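PDB 5JKQ: PfVFT1, which has a bi-lobed Venus flytrap architecture like that of solute-binding proteins and probably binds a small solute in the cleft between its lobes. Local coordinates for residues E26-E31 and E48-L53; H21-E26 and E112-H117; K180-K185 and S234-L239. The protein carries 3 engineered substitutions. All blocks are in the same frame, centred on the assembly; numbering follows the deposited sequence.

Interaction 1: residues E26-E31 and E48-L53; sequences ELIQNE and ESIENL
Ile28 and Ile50 meet as two branched aliphatic side chains, joining the last turn of helix 14-29 to the loop that follows strand 45-46 on the surface of this Venus flytrap protein. The two side chains run past each other in opposite directions, so each delta methyl lies beside the gamma methyl of its partner. The tighter pair is Ile28 CD1 against Ile50 CG2, at 3.5 Å; the return pair, Ile28 CG2 with Ile50 CD1, is looser at 4.0 Å. Ile50 reaches both places because its CG1 branch stands between the backbone N and the carbonyl carbon (chi1 52°), leaving CG2 beside the backbone N. At the margin, the aliphatic part of Gln29 brings CG to 4.3 Å from Ile50 CD1, extending the apolar patch toward solvent.

One shell out, Ile28 also touches Ile47, which leads into the loop. Lys25, a turn earlier on the helix, donates from NZ to the carbonyl oxygen of Leu53 and so ties down the far end of 48-53. That end is itself turned back by a bond from Leu53 N to Ile50 O. On another side of the helix, Leu27 packs on Ile109 and Ile110 of helix 102-118. Helical geometry stops at Asn30, whose N still donates to Glu26 O at 2.9 Å while its OD1 accepts from Glu32 N, where helix 32-39 begins.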
loop_
_atom_site.group_PDB
_atom_site.type_symbol
_atom_site.label_atom_id
_atom_site.label_comp_id
_atom_site.label_asym_id
_atom_site.label_seq_id
_atom_site.Cartn_x
_atom_site.Cartn_y
_atom_site.Cartn_z
ATOM N N GLU A 26 -7.017 -8.042 14.504
ATOM C CA GLU A 26 -8.349 -8.551 14.799
ATOM C C GLU A 26 -9.147 -8.763 13.514
ATOM O O GLU A 26 -9.880 -9.744 13.386
ATOM C CB GLU A 26 -9.093 -7.599 15.736
ATOM C CG GLU A 26 -10.528 -8.007 16.007
ATOM C CD GLU A 26 -11.051 -7.482 17.328
ATOM O OE1 GLU A 26 -10.436 -7.781 18.374
ATOM O OE2 GLU A 26 -12.078 -6.773 17.320
ATOM N N LEU A 27 -8.996 -7.844 12.563
ATOM C CA LEU A 27 -9.710 -7.931 11.293
ATOM C C LEU A 27 -9.249 -9.137 10.476
ATOM O O LEU A 27 -9.976 -9.625 9.609
ATOM C CB LEU A 27 -9.523 -6.648 10.481
ATOM C CG LEU A 27 -10.352 -5.445 10.943
ATOM C CD1 LEU A 27 -9.959 -4.203 10.168
ATOM C CD2 LEU A 27 -11.847 -5.705 10.788
ATOM N N ILE A 28 -8.041 -9.611 10.759
ATOM C CA ILE A 28 -7.500 -10.795 10.105
ATOM C C ILE A 28 -7.992 -12.049 10.819
ATOM O O ILE A 28 -8.245 -13.075 10.188
ATOM C CB ILE A 28 -5.955 -10.753 10.076
ATOM C CG1 ILE A 28 -5.496 -9.685 9.083
ATOM C CG2 ILE A 28 -5.366 -12.108 9.678
ATOM C CD1 ILE A 28 -4.042 -9.301 9.205
ATOM N N GLN A 29 -8.139 -11.955 12.137
ATOM C CA GLN A 29 -8.654 -13.059 12.936
ATOM C C GLN A 29 -10.130 -13.328 12.647
ATOM O O GLN A 29 -10.544 -14.483 12.558
ATOM C CB GLN A 29 -8.469 -12.772 14.430
ATOM C CG GLN A 29 -7.028 -12.839 14.911
ATOM C CD GLN A 29 -6.863 -12.365 16.345
ATOM O OE1 GLN A 29 -7.680 -11.601 16.861
ATOM N NE2 GLN A 29 -5.799 -12.819 16.995
ATOM N N ASN A 30 -10.918 -12.265 12.509
ATOM C CA ASN A 30 -12.363 -12.410 12.341
ATOM C C ASN A 30 -12.806 -12.459 10.876
ATOM O O ASN A 30 -13.997 -12.364 10.580
ATOM C CB ASN A 30 -13.092 -11.272 13.071
ATOM C CG ASN A 30 -12.784 -9.902 12.494
ATOM O OD1 ASN A 30 -12.206 -9.776 11.418
ATOM N ND2 ASN A 30 -13.186 -8.862 13.214
ATOM N N GLU A 31 -11.840 -12.590 9.969
ATOM C CA GLU A 31 -12.111 -12.808 8.545
ATOM C C GLU A 31 -12.738 -11.605 7.830
ATOM O O GLU A 31 -13.000 -11.675 6.630
ATOM C CB GLU A 31 -13.033 -14.023 8.358
ATOM C CG GLU A 31 -12.629 -15.261 9.148
ATOM C CD GLU A 31 -13.657 -16.376 9.042
ATOM O OE1 GLU A 31 -14.459 -16.361 8.082
ATOM O OE2 GLU A 31 -13.670 -17.265 9.921
ATOM N N GLU A 48 1.133 -11.368 6.193
ATOM C CA GLU A 48 1.258 -12.811 6.371
ATOM C C GLU A 48 1.413 -13.220 7.836
ATOM O O GLU A 48 0.878 -14.248 8.253
ATOM C CB GLU A 48 2.443 -13.350 5.549
ATOM C CG GLU A 48 3.827 -12.831 5.949
ATOM C CD GLU A 48 4.110 -11.421 5.455
ATOM O OE1 GLU A 48 4.802 -10.668 6.175
ATOM O OE2 GLU A 48 3.645 -11.066 4.350
ATOM N N SER A 49 2.140 -12.415 8.608
ATOM C CA SER A 49 2.412 -12.725 10.011
ATOM C C SER A 49 1.796 -11.692 10.950
ATOM O O SER A 49 2.055 -10.494 10.820
ATOM C CB SER A 49 3.919 -12.807 10.254
ATOM O OG SER A 49 4.197 -13.072 11.618
ATOM N N ILE A 50 0.991 -12.168 11.897
ATOM C CA ILE A 50 0.317 -11.300 12.861
ATOM C C ILE A 50 0.628 -11.692 14.305
ATOM O O ILE A 50 0.096 -11.097 15.244
ATOM C CB ILE A 50 -1.212 -11.327 12.663
ATOM C CG1 ILE A 50 -1.728 -12.768 12.660
ATOM C CG2 ILE A 50 -1.585 -10.633 11.365
ATOM C CD1 ILE A 50 -3.202 -12.886 12.981
ATOM N N GLU A 51 1.485 -12.693 14.479
ATOM C CA GLU A 51 1.820 -13.196 15.809
ATOM C C GLU A 51 2.376 -12.108 16.722
ATOM O O GLU A 51 2.015 -12.033 17.897
ATOM C CB GLU A 51 2.834 -14.336 15.708
ATOM C CG GLU A 51 2.207 -15.708 15.554
ATOM C CD GLU A 51 3.235 -16.819 15.607
ATOM O OE1 GLU A 51 4.430 -16.534 15.378
ATOM O OE2 GLU A 51 2.851 -17.975 15.884
ATOM N N ASN A 52 3.245 -11.264 16.175
ATOM C CA ASN A 52 3.937 -10.257 16.973
ATOM C C ASN A 52 3.171 -8.944 17.094
ATOM O O ASN A 52 3.550 -8.074 17.881
ATOM C CB ASN A 52 5.322 -9.989 16.384
ATOM C CG ASN A 52 6.159 -11.246 16.274
ATOM O OD1 ASN A 52 6.717 -11.543 15.216
ATOM N ND2 ASN A 52 6.243 -12.000 17.366
ATOM N N LEU A 53 2.101 -8.793 16.319
ATOM C CA LEU A 53 1.293 -7.579 16.386
ATOM C C LEU A 53 0.585 -7.492 17.735
ATOM O O LEU A 53 0.328 -8.518 18.367
ATOM C CB LEU A 53 0.273 -7.538 15.248
ATOM C CG LEU A 53 0.766 -6.940 13.927
ATOM C CD1 LEU A 53 2.002 -7.670 13.425
ATOM C CD2 LEU A 53 -0.343 -6.975 12.884
#

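Interaction 2: residues H21-E26 and E112-H117; sequences HAAVKE and ETISKH
Glu26 passes obliquely over the methyl group of Thr113. The bond from Glu26 CA to CB points toward helix 102-118, and Glu26 CB lies 4.2 Å from Thr113 CG2. The next carbon, Glu26 CG, is 4.0 Å from Thr113 CG2, and Glu26 CD is 3.9 Å from the same methyl. CG is anti to the backbone N (chi1 176°), and the chain stays extended beyond it, which carries the carboxylate out across Thr113. At the tip, Glu26 OE2 comes to 3.4 Å from Thr113 CG2, a van der Waals contact. A water donates to Glu26 OE2 at 2.7 Å and to Thr113 O at 2.9 Å. The carboxylate is thus linked to the main chain of the other helix through one bridging molecule. Lys116 has its ammonium group in the neighbourhood, too far for a salt bridge, though its charge may modestly steady the carboxylate.

Thr113 can offer its methyl because its hydroxyl is turned back into its own helix, bonded to Ile109 O. A turn before Glu26, buried Ala23 sets its CB 3.6 Å from Ile114 CG1 and also meets the Thr113 methyl. Leu56 of a nearby loop touches both Glu26 and Thr113. The two helix segments approach to 9.2 Å between axes and cross at 106°, close to perpendicular, with small Ala23 near the crossing. Helix 102-118 is the connecting helix of a beta-alpha-beta unit between parallel strands 77-83 and 126-132, so helix 14-29 here packs against an alpha/beta lobe of the Venus flytrap fold.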
loop_
_atom_site.group_PDB
_atom_site.type_symbol
_atom_site.label_atom_id
_atom_site.label_comp_id
_atom_site.label_asym_id
_atom_site.label_seq_id
_atom_site.Cartn_x
_atom_site.Cartn_y
_atom_site.Cartn_z
ATOM N N HIS A 21 -2.565 -1.228 14.443
ATOM C CA HIS A 21 -2.045 -2.553 14.109
ATOM C C HIS A 21 -2.852 -3.648 14.792
ATOM O O HIS A 21 -3.051 -4.730 14.234
ATOM C CB HIS A 21 -0.576 -2.675 14.512
ATOM C CG HIS A 21 0.361 -1.934 13.613
ATOM N ND1 HIS A 21 1.631 -1.568 14.003
ATOM C CD2 HIS A 21 0.218 -1.499 12.339
ATOM C CE1 HIS A 21 2.228 -0.934 13.009
ATOM N NE2 HIS A 21 1.391 -0.877 11.990
ATOM N N ALA A 22 -3.306 -3.364 16.007
ATOM C CA ALA A 22 -4.085 -4.326 16.771
ATOM C C ALA A 22 -5.438 -4.574 16.115
ATOM O O ALA A 22 -5.950 -5.694 16.128
ATOM C CB ALA A 22 -4.267 -3.841 18.191
ATOM N N ALA A 23 -6.015 -3.525 15.541
ATOM C CA ALA A 23 -7.300 -3.644 14.872
ATOM C C ALA A 23 -7.160 -4.498 13.617
ATOM O O ALA A 23 -7.981 -5.378 13.361
ATOM C CB ALA A 23 -7.849 -2.276 14.531
ATOM N N VAL A 24 -6.110 -4.237 12.844
ATOM C CA VAL A 24 -5.817 -5.021 11.649
ATOM C C VAL A 24 -5.665 -6.495 12.012
ATOM O O VAL A 24 -6.176 -7.371 11.314
ATOM C CB VAL A 24 -4.539 -4.518 10.946
ATOM C CG1 VAL A 24 -4.132 -5.443 9.804
ATOM C CG2 VAL A 24 -4.752 -3.107 10.422
ATOM N N LYS A 25 -4.967 -6.758 13.114
ATOM C CA LYS A 25 -4.773 -8.119 13.593
ATOM C C LYS A 25 -6.120 -8.781 13.861
ATOM O O LYS A 25 -6.347 -9.931 13.481
ATOM C CB LYS A 25 -3.915 -8.124 14.858
ATOM C CG LYS A 25 -3.655 -9.509 15.427
ATOM C CD LYS A 25 -2.689 -9.450 16.597
ATOM C CE LYS A 25 -2.424 -10.829 17.172
ATOM N NZ LYS A 25 -1.403 -10.783 18.250
ATOM N N GLU A 26 -7.017 -8.042 14.504
ATOM C CA GLU A 26 -8.349 -8.551 14.799
ATOM C C GLU A 26 -9.147 -8.763 13.514
ATOM O O GLU A 26 -9.880 -9.744 13.386
ATOM C CB GLU A 26 -9.093 -7.599 15.736
ATOM C CG GLU A 26 -10.528 -8.007 16.007
ATOM C CD GLU A 26 -11.051 -7.482 17.328
ATOM O OE1 GLU A 26 -10.436 -7.781 18.374
ATOM O OE2 GLU A 26 -12.078 -6.773 17.320
ATOM N N GLU A 112 -13.919 1.103 12.848
ATOM C CA GLU A 112 -15.089 0.483 13.460
ATOM C C GLU A 112 -14.629 -0.493 14.537
ATOM O O GLU A 112 -15.211 -0.563 15.620
ATOM C CB GLU A 112 -15.944 -0.234 12.413
ATOM C CG GLU A 112 -16.811 0.700 11.578
ATOM C CD GLU A 112 -17.413 0.026 10.356
ATOM O OE1 GLU A 112 -17.290 -1.211 10.226
ATOM O OE2 GLU A 112 -18.011 0.738 9.520
ATOM N N THR A 113 -13.571 -1.236 14.226
ATOM C CA THR A 113 -12.988 -2.193 15.157
ATOM C C THR A 113 -12.353 -1.465 16.339
ATOM O O THR A 113 -12.505 -1.879 17.490
ATOM C CB THR A 113 -11.928 -3.075 14.459
ATOM O OG1 THR A 113 -12.520 -3.743 13.337
ATOM C CG2 THR A 113 -11.359 -4.111 15.417
ATOM N N ILE A 114 -11.647 -0.377 16.050
ATOM C CA ILE A 114 -11.026 0.433 17.089
ATOM C C ILE A 114 -12.101 1.029 17.993
ATOM O O ILE A 114 -11.953 1.056 19.217
ATOM C CB ILE A 114 -10.155 1.559 16.481
ATOM C CG1 ILE A 114 -8.901 0.957 15.845
ATOM C CG2 ILE A 114 -9.739 2.584 17.541
ATOM C CD1 ILE A 114 -8.191 1.880 14.876
ATOM N N SER A 115 -13.188 1.495 17.384
ATOM C CA SER A 115 -14.275 2.109 18.130
ATOM C C SER A 115 -14.900 1.125 19.116
ATOM O O SER A 115 -15.299 1.509 20.215
ATOM C CB SER A 115 -15.344 2.647 17.178
ATOM O OG SER A 115 -14.846 3.719 16.401
ATOM N N LYS A 116 -14.975 -0.144 18.727
ATOM C CA LYS A 116 -15.591 -1.163 19.572
ATOM C C LYS A 116 -14.703 -1.558 20.751
ATOM O O LYS A 116 -15.146 -2.270 21.652
ATOM C CB LYS A 116 -15.940 -2.401 18.742
ATOM C CG LYS A 116 -17.235 -2.254 17.953
ATOM C CD LYS A 116 -17.606 -3.531 17.211
ATOM C CE LYS A 116 -16.735 -3.747 15.985
ATOM N NZ LYS A 116 -17.124 -4.975 15.234
ATOM N N HIS A 117 -13.458 -1.091 20.750
ATOM C CA HIS A 117 -12.544 -1.359 21.856
ATOM C C HIS A 117 -12.402 -0.138 22.760
ATOM O O HIS A 117 -12.482 -0.253 23.983
ATOM C CB HIS A 117 -11.171 -1.785 21.340
ATOM C CG HIS A 117 -10.164 -1.978 22.428
ATOM N ND1 HIS A 117 -10.412 -2.760 23.537
ATOM C CD2 HIS A 117 -8.917 -1.476 22.594
ATOM C CE1 HIS A 117 -9.359 -2.737 24.333
ATOM N NE2 HIS A 117 -8.438 -1.965 23.784
HETATM O O HOH W 1 -12.940 -4.553 18.565
#

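Interaction 3: residues K180-K185 and S234-L239; sequences KIMILK and SSYIDL
The ring of Tyr236 is approached obliquely by the selenium of Met182, which is modelled as selenomethionine. SE sits 5.2 Å from the ring centroid and 62° off the ring normal, and its nearest ring atom is Tyr236 CE1 at 4.1 Å. The same ring makes an edge-to-face pair with Phe258 and touches Ile253 of strand 250-253, so it is wedged among apolar neighbours. Leu239, a turn further along helix 236-244, presses closer: its CD1 is 3.6 Å from Met182 SE and 4.0 Å from Met182 CG, the two side chains passing in opposite directions.

Met182 reaches this point from strand 175-184 with CG held between its backbone N and carbonyl carbon (chi1 58°) and a bend at the selenium (chi3 -70°). Its backbone is hydrogen-bonded to Gly251 of strand 250-253. Across from it, Ser235 is the N-cap just before helix 236-244, and its OG accepts from Asp238 N.

This is a Met-aromatic contact joined to plain aliphatic packing, binding helix 236-244 to the sheet; the attraction is probably mainly dispersion, from the polarisable selenium here, where an ordinary methionine has sulfur.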
loop_
_atom_site.group_PDB
_atom_site.type_symbol
_atom_site.label_atom_id
_atom_site.label_comp_id
_atom_site.label_asym_id
_atom_site.label_seq_id
_atom_site.Cartn_x
_atom_site.Cartn_y
_atom_site.Cartn_z
ATOM N N LYS A 180 3.027 -9.345 -11.617
ATOM C CA LYS A 180 3.098 -10.424 -12.589
ATOM C C LYS A 180 4.071 -10.068 -13.706
ATOM O O LYS A 180 4.315 -8.893 -13.982
ATOM C CB LYS A 180 1.709 -10.726 -13.154
ATOM C CG LYS A 180 0.670 -10.986 -12.075
ATOM C CD LYS A 180 -0.661 -11.399 -12.668
ATOM C CE LYS A 180 -1.730 -11.530 -11.596
ATOM N NZ LYS A 180 -1.362 -12.517 -10.542
ATOM N N ILE A 181 4.636 -11.096 -14.326
ATOM C CA ILE A 181 5.605 -10.919 -15.399
ATOM C C ILE A 181 5.096 -11.615 -16.649
ATOM O O ILE A 181 4.912 -12.831 -16.649
ATOM C CB ILE A 181 6.993 -11.486 -15.012
ATOM C CG1 ILE A 181 7.531 -10.761 -13.776
ATOM C CG2 ILE A 181 7.979 -11.349 -16.175
ATOM C CD1 ILE A 181 8.770 -11.393 -13.178
HETATM N N MSE A 182 4.856 -10.847 -17.707
HETATM C CA MSE A 182 4.472 -11.442 -18.977
HETATM C C MSE A 182 5.662 -11.467 -19.929
HETATM O O MSE A 182 6.441 -10.514 -20.008
HETATM C CB MSE A 182 3.284 -10.705 -19.601
HETATM C CG MSE A 182 3.462 -9.233 -19.867
HETATM SE SE MSE A 182 1.885 -8.569 -20.823
HETATM C CE MSE A 182 2.190 -9.446 -22.532
ATOM N N ILE A 183 5.799 -12.584 -20.637
ATOM C CA ILE A 183 6.959 -12.838 -21.479
ATOM C C ILE A 183 6.579 -13.791 -22.610
ATOM O O ILE A 183 5.648 -14.585 -22.476
ATOM C CB ILE A 183 8.125 -13.435 -20.649
ATOM C CG1 ILE A 183 9.380 -13.610 -21.512
ATOM C CG2 ILE A 183 7.703 -14.760 -20.010
ATOM C CD1 ILE A 183 10.625 -13.992 -20.723
ATOM N N LEU A 184 7.292 -13.699 -23.727
ATOM C CA LEU A 184 7.064 -14.598 -24.852
ATOM C C LEU A 184 7.447 -16.027 -24.476
ATOM O O LEU A 184 8.504 -16.257 -23.890
ATOM C CB LEU A 184 7.861 -14.138 -26.071
ATOM C CG LEU A 184 7.445 -12.786 -26.652
ATOM C CD1 LEU A 184 8.534 -12.228 -27.553
ATOM C CD2 LEU A 184 6.137 -12.924 -27.416
ATOM N N LYS A 185 6.582 -16.978 -24.814
ATOM C CA LYS A 185 6.824 -18.386 -24.507
ATOM C C LYS A 185 8.104 -18.907 -25.143
ATOM O O LYS A 185 8.724 -19.838 -24.634
ATOM C CB LYS A 185 5.648 -19.247 -24.977
ATOM C CG LYS A 185 4.508 -19.349 -23.982
ATOM C CD LYS A 185 3.937 -20.760 -23.932
ATOM C CE LYS A 185 2.999 -20.939 -22.747
ATOM N NZ LYS A 185 2.270 -22.231 -22.801
ATOM N N SER A 234 0.836 3.381 -20.671
ATOM C CA SER A 234 -0.322 3.900 -19.947
ATOM C C SER A 234 -1.463 2.886 -19.872
ATOM O O SER A 234 -2.506 3.163 -19.277
ATOM C CB SER A 234 -0.822 5.184 -20.614
ATOM O OG SER A 234 0.215 6.144 -20.712
ATOM N N SER A 235 -1.273 1.717 -20.477
ATOM C CA SER A 235 -2.312 0.694 -20.470
ATOM C C SER A 235 -1.744 -0.696 -20.719
ATOM O O SER A 235 -0.614 -0.850 -21.183
ATOM C CB SER A 235 -3.377 1.009 -21.524
ATOM O OG SER A 235 -2.851 0.893 -22.834
ATOM N N TYR A 236 -2.547 -1.704 -20.397
ATOM C CA TYR A 236 -2.182 -3.093 -20.620
ATOM C C TYR A 236 -1.893 -3.350 -22.096
ATOM O O TYR A 236 -0.940 -4.052 -22.436
ATOM C CB TYR A 236 -3.305 -4.002 -20.122
ATOM C CG TYR A 236 -3.156 -5.462 -20.477
ATOM C CD1 TYR A 236 -2.135 -6.231 -19.934
ATOM C CD2 TYR A 236 -4.057 -6.080 -21.333
ATOM C CE1 TYR A 236 -2.005 -7.570 -20.247
ATOM C CE2 TYR A 236 -3.937 -7.421 -21.649
ATOM C CZ TYR A 236 -2.909 -8.161 -21.104
ATOM O OH TYR A 236 -2.784 -9.494 -21.415
ATOM N N ILE A 237 -2.710 -2.764 -22.966
ATOM C CA ILE A 237 -2.559 -2.948 -24.405
ATOM C C ILE A 237 -1.232 -2.359 -24.885
ATOM O O ILE A 237 -0.556 -2.953 -25.723
ATOM C CB ILE A 237 -3.741 -2.313 -25.172
ATOM C CG1 ILE A 237 -5.022 -3.091 -24.871
ATOM C CG2 ILE A 237 -3.486 -2.302 -26.686
ATOM C CD1 ILE A 237 -6.292 -2.407 -25.333
ATOM N N ASP A 238 -0.860 -1.199 -24.346
ATOM C CA ASP A 238 0.415 -0.571 -24.686
ATOM C C ASP A 238 1.570 -1.449 -24.234
ATOM O O ASP A 238 2.461 -1.780 -25.015
ATOM C CB ASP A 238 0.544 0.810 -24.039
ATOM C CG ASP A 238 -0.498 1.791 -24.533
ATOM O OD1 ASP A 238 -1.015 1.605 -25.654
ATOM O OD2 ASP A 238 -0.794 2.759 -23.800
ATOM N N LEU A 239 1.538 -1.806 -22.954
ATOM C CA LEU A 239 2.547 -2.663 -22.345
ATOM C C LEU A 239 2.706 -3.946 -23.161
ATOM O O LEU A 239 3.820 -4.336 -23.514
ATOM C CB LEU A 239 2.148 -2.964 -20.891
ATOM C CG LEU A 239 3.022 -3.760 -19.909
ATOM C CD1 LEU A 239 3.139 -5.236 -20.278
ATOM C CD2 LEU A 239 4.394 -3.123 -19.758
#

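Starting from the N terminus, helix 14-29 contributes first to interaction 2 with 21-26 and then to interaction 1 with 26-31, Glu26 belonging to both. Interaction 1 closes first, at 48-53, after a short excursion of 16 residues through helix 32-39 and strand 45-46. It is nested within the larger loop that interaction 2 closes at 112-117, so one helix is fastened to both a surface loop and helix 102-118. Interaction 3 follows in series, closing a separate 48-residue loop between strand 175-184 and helix 236-244. Its centre lies about 39 Å from that of interaction 2, across the chain's centre, consistent with the two-lobed architecture.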